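Long-range contacts in alanine racemase (Corynebacterium glutamicum, PDB 2DY3), which belongs to the fold-type III family of pyridoxal-5'-phosphate-dependent enzymes and carries pyridoxal-5'-phosphate at a barrel domain of its two-domain chain: residues T170-L181 and T204-M212; G274-H282 and C350-R358. All blocks are in the same frame, centred on the assembly; numbering follows the deposited sequence.

Contact 1 (T170-L181 and T204-M212)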
loop_
_atom_site.group_PDB
_atom_site.type_symbol
_atom_site.label_atom_id
_atom_site.label_comp_id
_atom_site.label_asym_id
_atom_site.label_seq_id
_atom_site.Cartn_x
_atom_site.Cartn_y
_atom_site.Cartn_z
ATOM N N THR B 170 -16.543 23.627 -12.658
ATOM C CA THR B 170 -15.251 24.151 -13.077
ATOM C C THR B 170 -15.264 25.638 -13.404
ATOM O O THR B 170 -14.462 26.403 -12.873
ATOM C CB THR B 170 -14.727 23.379 -14.297
ATOM O OG1 THR B 170 -14.481 22.020 -13.919
ATOM C CG2 THR B 170 -13.440 24.001 -14.812
ATOM N N ASP B 171 -16.174 26.051 -14.278
ATOM C CA ASP B 171 -16.251 27.456 -14.652
ATOM C C ASP B 171 -16.576 28.359 -13.472
ATOM O O ASP B 171 -16.126 29.501 -13.421
ATOM C CB ASP B 171 -17.273 27.646 -15.774
ATOM C CG ASP B 171 -16.673 27.395 -17.147
ATOM O OD1 ASP B 171 -15.876 26.446 -17.286
ATOM O OD2 ASP B 171 -16.998 28.141 -18.093
ATOM N N ARG B 172 -17.351 27.853 -12.520
ATOM C CA ARG B 172 -17.682 28.656 -11.352
ATOM C C ARG B 172 -16.404 28.874 -10.544
ATOM O O ARG B 172 -16.188 29.946 -9.979
ATOM C CB ARG B 172 -18.742 27.957 -10.493
ATOM C CG ARG B 172 -19.262 28.823 -9.348
ATOM C CD ARG B 172 -19.874 30.114 -9.882
ATOM N NE ARG B 172 -21.018 29.849 -10.751
ATOM C CZ ARG B 172 -22.201 29.413 -10.322
ATOM N NH1 ARG B 172 -22.401 29.199 -9.028
ATOM N NH2 ARG B 172 -23.178 29.177 -11.190
ATOM N N GLN B 173 -15.553 27.852 -10.503
ATOM C CA GLN B 173 -14.288 27.944 -9.785
ATOM C C GLN B 173 -13.351 28.948 -10.456
ATOM O O GLN B 173 -12.672 29.720 -9.776
ATOM C CB GLN B 173 -13.595 26.580 -9.725
ATOM C CG GLN B 173 -14.256 25.566 -8.804
ATOM C CD GLN B 173 -13.347 24.381 -8.511
ATOM O OE1 GLN B 173 -12.370 24.499 -7.764
ATOM N NE2 GLN B 173 -13.653 23.239 -9.111
ATOM N N ILE B 174 -13.317 28.933 -11.788
ATOM C CA ILE B 174 -12.457 29.843 -12.535
ATOM C C ILE B 174 -12.866 31.284 -12.286
ATOM O O ILE B 174 -12.016 32.161 -12.154
ATOM C CB ILE B 174 -12.503 29.557 -14.058
ATOM C CG1 ILE B 174 -11.912 28.175 -14.339
ATOM C CG2 ILE B 174 -11.685 30.605 -14.821
ATOM C CD1 ILE B 174 -10.485 28.044 -13.872
ATOM N N ILE B 175 -14.169 31.538 -12.232
ATOM C CA ILE B 175 -14.638 32.896 -11.976
ATOM C C ILE B 175 -14.084 33.382 -10.634
ATOM O O ILE B 175 -13.533 34.470 -10.545
ATOM C CB ILE B 175 -16.180 32.972 -11.936
ATOM C CG1 ILE B 175 -16.750 32.775 -13.340
ATOM C CG2 ILE B 175 -16.617 34.315 -11.384
ATOM C CD1 ILE B 175 -18.266 32.797 -13.395
ATOM N N ALA B 176 -14.231 32.563 -9.595
ATOM C CA ALA B 176 -13.737 32.914 -8.268
ATOM C C ALA B 176 -12.214 33.065 -8.257
ATOM O O ALA B 176 -11.674 33.938 -7.585
ATOM C CB ALA B 176 -14.167 31.858 -7.263
ATOM N N PHE B 177 -11.527 32.210 -9.005
ATOM C CA PHE B 177 -10.071 32.254 -9.080
ATOM C C PHE B 177 -9.605 33.565 -9.711
ATOM O O PHE B 177 -8.656 34.183 -9.239
ATOM C CB PHE B 177 -9.551 31.066 -9.902
ATOM C CG PHE B 177 -8.046 30.984 -9.989
ATOM C CD1 PHE B 177 -7.279 30.734 -8.860
ATOM C CD2 PHE B 177 -7.401 31.121 -11.213
ATOM C CE1 PHE B 177 -5.896 30.615 -8.948
ATOM C CE2 PHE B 177 -6.027 31.003 -11.306
ATOM C CZ PHE B 177 -5.271 30.748 -10.171
ATOM N N ARG B 178 -10.272 33.982 -10.781
ATOM C CA ARG B 178 -9.908 35.220 -11.460
ATOM C C ARG B 178 -10.192 36.435 -10.588
ATOM O O ARG B 178 -9.551 37.473 -10.721
ATOM C CB ARG B 178 -10.657 35.324 -12.787
ATOM C CG ARG B 178 -10.157 34.314 -13.806
ATOM C CD ARG B 178 -10.992 34.284 -15.073
ATOM N NE ARG B 178 -10.404 33.359 -16.038
ATOM C CZ ARG B 178 -10.976 33.006 -17.183
ATOM N NH1 ARG B 178 -12.162 33.502 -17.515
ATOM N NH2 ARG B 178 -10.358 32.159 -17.996
ATOM N N ARG B 179 -11.158 36.295 -9.691
ATOM C CA ARG B 179 -11.510 37.368 -8.779
ATOM C C ARG B 179 -10.356 37.522 -7.790
ATOM O O ARG B 179 -9.962 38.633 -7.431
ATOM C CB ARG B 179 -12.813 37.004 -8.060
ATOM C CG ARG B 179 -13.326 38.033 -7.080
ATOM C CD ARG B 179 -14.821 37.832 -6.846
ATOM N NE ARG B 179 -15.137 36.511 -6.312
ATOM C CZ ARG B 179 -16.127 35.742 -6.758
ATOM N NH1 ARG B 179 -16.902 36.161 -7.750
ATOM N NH2 ARG B 179 -16.343 34.551 -6.215
ATOM N N ALA B 180 -9.803 36.387 -7.371
ATOM C CA ALA B 180 -8.686 36.371 -6.437
ATOM C C ALA B 180 -7.423 36.943 -7.083
ATOM O O ALA B 180 -6.711 37.746 -6.477
ATOM C CB ALA B 180 -8.430 34.940 -5.962
ATOM N N LEU B 181 -7.152 36.530 -8.316
ATOM C CA LEU B 181 -5.970 36.995 -9.036
ATOM C C LEU B 181 -5.989 38.509 -9.252
ATOM O O LEU B 181 -4.959 39.178 -9.128
ATOM C CB LEU B 181 -5.862 36.267 -10.381
ATOM C CG LEU B 181 -4.622 36.547 -11.240
ATOM C CD1 LEU B 181 -3.357 36.273 -10.447
ATOM C CD2 LEU B 181 -4.662 35.676 -12.485
ATOM N N THR B 204 -8.885 18.870 -22.105
ATOM C CA THR B 204 -10.182 19.290 -22.641
ATOM C C THR B 204 -10.488 20.785 -22.558
ATOM O O THR B 204 -11.466 21.248 -23.141
ATOM C CB THR B 204 -11.341 18.543 -21.952
ATOM O OG1 THR B 204 -12.582 18.933 -22.554
ATOM C CG2 THR B 204 -11.389 18.884 -20.471
ATOM N N ARG B 205 -9.665 21.538 -21.837
ATOM C CA ARG B 205 -9.883 22.977 -21.688
ATOM C C ARG B 205 -8.607 23.755 -21.995
ATOM O O ARG B 205 -7.890 24.175 -21.083
ATOM C CB ARG B 205 -10.346 23.304 -20.262
ATOM C CG ARG B 205 -11.729 22.787 -19.908
ATOM C CD ARG B 205 -12.797 23.482 -20.732
ATOM N NE ARG B 205 -12.946 24.894 -20.388
ATOM C CZ ARG B 205 -13.591 25.345 -19.317
ATOM N NH1 ARG B 205 -14.160 24.498 -18.468
ATOM N NH2 ARG B 205 -13.676 26.650 -19.096
ATOM N N SER B 206 -8.325 23.947 -23.280
ATOM C CA SER B 206 -7.130 24.674 -23.681
ATOM C C SER B 206 -7.254 26.140 -23.296
ATOM O O SER B 206 -6.257 26.857 -23.206
ATOM C CB SER B 206 -6.911 24.548 -25.188
ATOM O OG SER B 206 -5.727 25.224 -25.577
ATOM N N ASP B 207 -8.485 26.583 -23.067
ATOM C CA ASP B 207 -8.720 27.966 -22.684
ATOM C C ASP B 207 -8.297 28.220 -21.237
ATOM O O ASP B 207 -8.282 29.364 -20.784
ATOM C CB ASP B 207 -10.198 28.324 -22.852
ATOM C CG ASP B 207 -11.114 27.424 -22.047
ATOM O OD1 ASP B 207 -12.192 27.898 -21.635
ATOM O OD2 ASP B 207 -10.769 26.242 -21.834
ATOM N N LEU B 208 -7.942 27.159 -20.518
ATOM C CA LEU B 208 -7.540 27.303 -19.122
ATOM C C LEU B 208 -6.064 27.013 -18.873
ATOM O O LEU B 208 -5.649 26.847 -17.728
ATOM C CB LEU B 208 -8.395 26.392 -18.234
ATOM C CG LEU B 208 -9.910 26.595 -18.318
ATOM C CD1 LEU B 208 -10.623 25.574 -17.440
ATOM C CD2 LEU B 208 -10.253 28.011 -17.890
ATOM N N HIS B 209 -5.269 26.955 -19.932
ATOM C CA HIS B 209 -3.843 26.675 -19.771
ATOM C C HIS B 209 -3.095 27.719 -18.944
ATOM O O HIS B 209 -2.157 27.386 -18.220
ATOM C CB HIS B 209 -3.165 26.544 -21.134
ATOM C CG HIS B 209 -3.516 25.284 -21.862
ATOM N ND1 HIS B 209 -4.341 24.321 -21.324
ATOM C CD2 HIS B 209 -3.139 24.823 -23.079
ATOM C CE1 HIS B 209 -4.457 23.319 -22.178
ATOM N NE2 HIS B 209 -3.737 23.599 -23.250
ATOM N N MET B 210 -3.504 28.979 -19.054
ATOM C CA MET B 210 -2.846 30.047 -18.314
ATOM C C MET B 210 -1.351 29.980 -18.598
ATOM O O MET B 210 -0.956 29.672 -19.716
ATOM C CB MET B 210 -3.124 29.892 -16.818
ATOM C CG MET B 210 -4.603 29.853 -16.506
ATOM S SD MET B 210 -4.964 29.968 -14.761
ATOM C CE MET B 210 -4.863 31.742 -14.530
ATOM N N GLU B 211 -0.513 30.252 -17.604
ATOM C CA GLU B 211 0.933 30.209 -17.835
ATOM C C GLU B 211 1.523 28.825 -17.596
ATOM O O GLU B 211 2.638 28.526 -18.033
ATOM C CB GLU B 211 1.666 31.206 -16.932
ATOM C CG GLU B 211 1.356 32.681 -17.172
ATOM C CD GLU B 211 0.044 33.114 -16.544
ATOM O OE1 GLU B 211 -0.434 32.421 -15.619
ATOM O OE2 GLU B 211 -0.498 34.158 -16.965
ATOM N N MET B 212 0.777 27.977 -16.899
ATOM C CA MET B 212 1.272 26.645 -16.593
ATOM C C MET B 212 0.131 25.666 -16.352
ATOM O O MET B 212 -0.931 26.047 -15.865
ATOM C CB MET B 212 2.178 26.717 -15.355
ATOM C CG MET B 212 2.919 25.425 -14.981
ATOM S SD MET B 212 4.035 25.667 -13.555
ATOM C CE MET B 212 5.594 25.852 -14.366
#
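Asp171 OD1 takes two hydrogen bonds from the end of the Arg205 guanidinium, 2.9 Å from NH1 and 2.9 Å from NH2, in a salt bridge that ties helix 169-186 of the TIM-barrel-like N-terminal domain to the loop ahead of strand 212-213. Both hydrogen bonds are bent, with N-H...O angles of 135°, and the carboxylate and guanidinium planes are turned 42° apart. The NE/NH2 side of the guanidinium is gripped by Asp207 of its own loop: NE lies 2.9 Å from Asp207 OD2, and NH2, already bonded to Asp171, also donates to Asp207 OD1. This three-residue network fixes the rotation of the guanidinium, and Leu208 CD1 lies over the centre of one face.

Further along the helix the contact turns apolar. Ile174 CG1 and Leu208 CD2 meet tip to tip at 3.9 Å, and the extended Arg178 runs across Leu208 at about a right angle. Phe177, packed also on Met155 of strand 150-156, has CG anti to the backbone N (chi1 -177°), and its ring edge faces the loop. There Met210 SD makes a Met-aromatic contact 5.1 Å from the Phe177 ring centroid, and Met210 CE lies in the ring plane 3.5 Å from Phe177 CE2.

Contact 2 (G274-H282 and C350-R358); sequences GYADGMPRH and CRPTGRTVR
Charge and backbone bonding meet at the Asp277 carboxylate, which Arg355 grips side-on. Arg355 NE is 2.7 Å from Asp277 OD1, and Arg355 NH2 is 3.0 Å from Asp277 OD2; the two flat groups lie only 16° from coplanar. Bends at chi2 (63°) and chi3 (66°) curl the arginine chain back so that NE and NH2 meet the carboxylate edge to edge. Each oxygen has a second donor from the backbone. Arg355 N approaches Asp277 OD1 at 2.7 Å, nearly in line with the C-O bond, whereas Gly274 N uses the anti lone pair of OD2. Four N-H groups thus fix the rotation of the carboxylate and would probably favour its charged form. Arg355 also bridges to Asp305 and, across the dimer interface, to Glu64 of the second subunit. Tyr275 packs on Tyr346 of that subunit, a residue of the pyridoxal-5'-phosphate pocket, which places the contact at the interface beside that pocket.

Between the main chains, Thr353 N donates to Asp277 O over 2.7 Å. Thr353 opens a type II' beta turn ending at Thr356, at the entry to strand 357-360 of the C-terminal domain's beta sheet; Gly354 takes the positive phi at its first corner. Two CA-H...O contacts add to this seam, Gly354 CA to Ala276 O at 3.4 Å and Gly278 CA to Arg351 O at 3.2 Å.

The remaining touches are van der Waals contacts of carbon with polar atoms and the backbone. Thr353 CG2 lies 3.4 Å from Asp277 C, Ala276 CB rests by Arg355 NH2, and the folded Arg351 chain brings Arg351 CD within 3.8 Å of Gly278 O.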
loop_
_atom_site.group_PDB
_atom_site.type_symbol
_atom_site.label_atom_id
_atom_site.label_comp_id
_atom_site.label_asym_id
_atom_site.label_seq_id
_atom_site.Cartn_x
_atom_site.Cartn_y
_atom_site.Cartn_z
ATOM N N GLY B 274 -1.720 -11.041 -2.498
ATOM C CA GLY B 274 -2.860 -10.966 -1.590
ATOM C C GLY B 274 -3.163 -9.539 -1.142
ATOM O O GLY B 274 -2.535 -8.599 -1.631
ATOM N N TYR B 275 -4.105 -9.351 -0.218
ATOM C CA TYR B 275 -4.429 -7.987 0.203
ATOM C C TYR B 275 -3.264 -7.253 0.847
ATOM O O TYR B 275 -3.280 -6.025 0.944
ATOM C CB TYR B 275 -5.666 -7.935 1.119
ATOM C CG TYR B 275 -5.664 -8.839 2.329
ATOM C CD1 TYR B 275 -6.254 -10.096 2.285
ATOM C CD2 TYR B 275 -5.090 -8.426 3.526
ATOM C CE1 TYR B 275 -6.274 -10.915 3.400
ATOM C CE2 TYR B 275 -5.099 -9.236 4.643
ATOM C CZ TYR B 275 -5.697 -10.480 4.576
ATOM O OH TYR B 275 -5.734 -11.277 5.693
ATOM N N ALA B 276 -2.252 -7.996 1.282
ATOM C CA ALA B 276 -1.078 -7.372 1.877
ATOM C C ALA B 276 -0.243 -6.767 0.751
ATOM O O ALA B 276 0.667 -5.969 0.989
ATOM C CB ALA B 276 -0.252 -8.411 2.636
ATOM N N ASP B 277 -0.564 -7.143 -0.483
ATOM C CA ASP B 277 0.185 -6.647 -1.630
ATOM C C ASP B 277 -0.593 -5.627 -2.461
ATOM O O ASP B 277 -0.095 -5.127 -3.465
ATOM C CB ASP B 277 0.624 -7.831 -2.506
ATOM C CG ASP B 277 1.398 -8.883 -1.717
ATOM O OD1 ASP B 277 2.548 -8.600 -1.305
ATOM O OD2 ASP B 277 0.848 -9.991 -1.500
ATOM N N GLY B 278 -1.814 -5.320 -2.044
ATOM C CA GLY B 278 -2.601 -4.347 -2.777
ATOM C C GLY B 278 -3.869 -4.887 -3.407
ATOM O O GLY B 278 -4.697 -4.118 -3.895
ATOM N N MET B 279 -4.020 -6.206 -3.424
ATOM C CA MET B 279 -5.209 -6.815 -3.999
ATOM C C MET B 279 -6.329 -6.767 -2.977
ATOM O O MET B 279 -6.334 -7.532 -2.012
ATOM C CB MET B 279 -4.954 -8.272 -4.379
ATOM C CG MET B 279 -6.168 -8.969 -4.983
ATOM S SD MET B 279 -6.583 -8.412 -6.673
ATOM C CE MET B 279 -7.595 -7.074 -6.365
ATOM N N PRO B 280 -7.292 -5.861 -3.173
ATOM C CA PRO B 280 -8.433 -5.708 -2.265
ATOM C C PRO B 280 -9.223 -7.006 -2.118
ATOM O O PRO B 280 -9.376 -7.766 -3.083
ATOM C CB PRO B 280 -9.267 -4.623 -2.941
ATOM C CG PRO B 280 -8.247 -3.807 -3.661
ATOM C CD PRO B 280 -7.344 -4.859 -4.251
ATOM N N ARG B 281 -9.719 -7.264 -0.914
ATOM C CA ARG B 281 -10.524 -8.455 -0.679
ATOM C C ARG B 281 -11.847 -8.291 -1.439
ATOM O O ARG B 281 -12.452 -9.270 -1.871
ATOM C CB ARG B 281 -10.789 -8.629 0.820
ATOM C CG ARG B 281 -9.534 -8.948 1.624
ATOM C CD ARG B 281 -9.778 -8.992 3.127
ATOM N NE ARG B 281 -10.756 -10.002 3.528
ATOM C CZ ARG B 281 -12.023 -9.738 3.834
ATOM N NH1 ARG B 281 -12.474 -8.492 3.789
ATOM N NH2 ARG B 281 -12.843 -10.719 4.184
ATOM N N HIS B 282 -12.272 -7.039 -1.609
ATOM C CA HIS B 282 -13.517 -6.710 -2.305
ATOM C C HIS B 282 -13.471 -6.986 -3.802
ATOM O O HIS B 282 -14.511 -7.027 -4.467
ATOM C CB HIS B 282 -13.871 -5.235 -2.084
ATOM C CG HIS B 282 -14.302 -4.921 -0.687
ATOM N ND1 HIS B 282 -14.450 -3.630 -0.225
ATOM C CD2 HIS B 282 -14.626 -5.730 0.349
ATOM C CE1 HIS B 282 -14.847 -3.659 1.034
ATOM N NE2 HIS B 282 -14.962 -4.921 1.406
ATOM N N CYS B 350 -2.025 2.886 -7.816
ATOM C CA CYS B 350 -1.469 3.116 -6.484
ATOM C C CYS B 350 -1.579 1.876 -5.606
ATOM O O CYS B 350 -0.987 1.827 -4.527
ATOM C CB CYS B 350 -2.199 4.271 -5.780
ATOM S SG CYS B 350 -1.712 5.935 -6.293
ATOM N N ARG B 351 -2.328 0.874 -6.061
ATOM C CA ARG B 351 -2.529 -0.337 -5.269
ATOM C C ARG B 351 -1.366 -1.309 -5.062
ATOM O O ARG B 351 -1.146 -1.770 -3.938
ATOM C CB ARG B 351 -3.733 -1.117 -5.805
ATOM C CG ARG B 351 -5.078 -0.446 -5.547
ATOM C CD ARG B 351 -5.400 -0.355 -4.051
ATOM N NE ARG B 351 -4.383 0.383 -3.304
ATOM C CZ ARG B 351 -4.100 1.672 -3.481
ATOM N NH1 ARG B 351 -4.765 2.382 -4.383
ATOM N NH2 ARG B 351 -3.137 2.247 -2.767
ATOM N N PRO B 352 -0.618 -1.646 -6.131
ATOM C CA PRO B 352 0.515 -2.581 -6.022
ATOM C C PRO B 352 1.494 -2.209 -4.913
ATOM O O PRO B 352 2.173 -1.188 -4.992
ATOM C CB PRO B 352 1.145 -2.521 -7.415
ATOM C CG PRO B 352 -0.060 -2.313 -8.296
ATOM C CD PRO B 352 -0.799 -1.215 -7.526
ATOM N N THR B 353 1.572 -3.058 -3.892
ATOM C CA THR B 353 2.432 -2.800 -2.743
ATOM C C THR B 353 2.929 -4.112 -2.107
ATOM O O THR B 353 2.946 -5.157 -2.756
ATOM C CB THR B 353 1.643 -1.948 -1.699
ATOM O OG1 THR B 353 2.521 -1.483 -0.670
ATOM C CG2 THR B 353 0.519 -2.772 -1.072
ATOM N N GLY B 354 3.356 -4.048 -0.849
ATOM C CA GLY B 354 3.826 -5.238 -0.156
ATOM C C GLY B 354 5.019 -5.944 -0.776
ATOM O O GLY B 354 6.098 -5.364 -0.897
ATOM N N ARG B 355 4.833 -7.205 -1.167
ATOM C CA ARG B 355 5.915 -7.980 -1.764
ATOM C C ARG B 355 6.193 -7.585 -3.214
ATOM O O ARG B 355 7.204 -7.989 -3.791
ATOM C CB ARG B 355 5.604 -9.480 -1.684
ATOM C CG ARG B 355 5.942 -10.145 -0.334
ATOM C CD ARG B 355 5.121 -9.589 0.828
ATOM N NE ARG B 355 3.698 -9.903 0.714
ATOM C CZ ARG B 355 3.108 -10.955 1.270
ATOM N NH1 ARG B 355 3.816 -11.819 1.990
ATOM N NH2 ARG B 355 1.799 -11.135 1.119
ATOM N N THR B 356 5.301 -6.790 -3.798
ATOM C CA THR B 356 5.461 -6.347 -5.179
ATOM C C THR B 356 6.786 -5.615 -5.377
ATOM O O THR B 356 7.079 -4.650 -4.678
ATOM C CB THR B 356 4.341 -5.375 -5.601
ATOM O OG1 THR B 356 4.441 -4.174 -4.826
ATOM C CG2 THR B 356 2.987 -5.985 -5.376
ATOM N N VAL B 357 7.577 -6.070 -6.340
ATOM C CA VAL B 357 8.856 -5.432 -6.624
ATOM C C VAL B 357 8.731 -4.613 -7.902
ATOM O O VAL B 357 8.102 -5.040 -8.869
ATOM C CB VAL B 357 9.982 -6.471 -6.794
ATOM C CG1 VAL B 357 11.284 -5.770 -7.144
ATOM C CG2 VAL B 357 10.137 -7.268 -5.515
ATOM N N ARG B 358 9.335 -3.434 -7.903
ATOM C CA ARG B 358 9.265 -2.552 -9.055
ATOM C C ARG B 358 10.414 -2.797 -10.034
ATOM O O ARG B 358 11.586 -2.740 -9.656
ATOM C CB ARG B 358 9.264 -1.100 -8.562
ATOM C CG ARG B 358 8.980 -0.054 -9.608
ATOM C CD ARG B 358 8.903 1.346 -8.986
ATOM N NE ARG B 358 7.707 1.554 -8.168
ATOM C CZ ARG B 358 7.720 1.784 -6.855
ATOM N NH1 ARG B 358 8.868 1.836 -6.195
ATOM N NH2 ARG B 358 6.583 1.974 -6.202
#

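Overall arrangement
Along the chain the two contacts come in series, neither nested nor crossing. Contact 1 closes first, within the N-terminal domain: helix 169-186 is followed by a short excursion containing helix 199-202, and the chain then returns to the helix just before strand 212-213. Contact 2 opens later, after strand 267-271, and closes after 67 intervening residues, joining the 274-282 loop of the C-terminal domain to the approach to strand 357-360, which pairs in parallel with the N-terminal strand 4-8. The two lie on opposite sides of the chain's centre. The centres of contact 1 and contact 2 are about 38 Å apart, and the nearest atoms of contact 1 and contact 2 about 21 Å. The second subunit reaches contact 2 but does not touch contact 1.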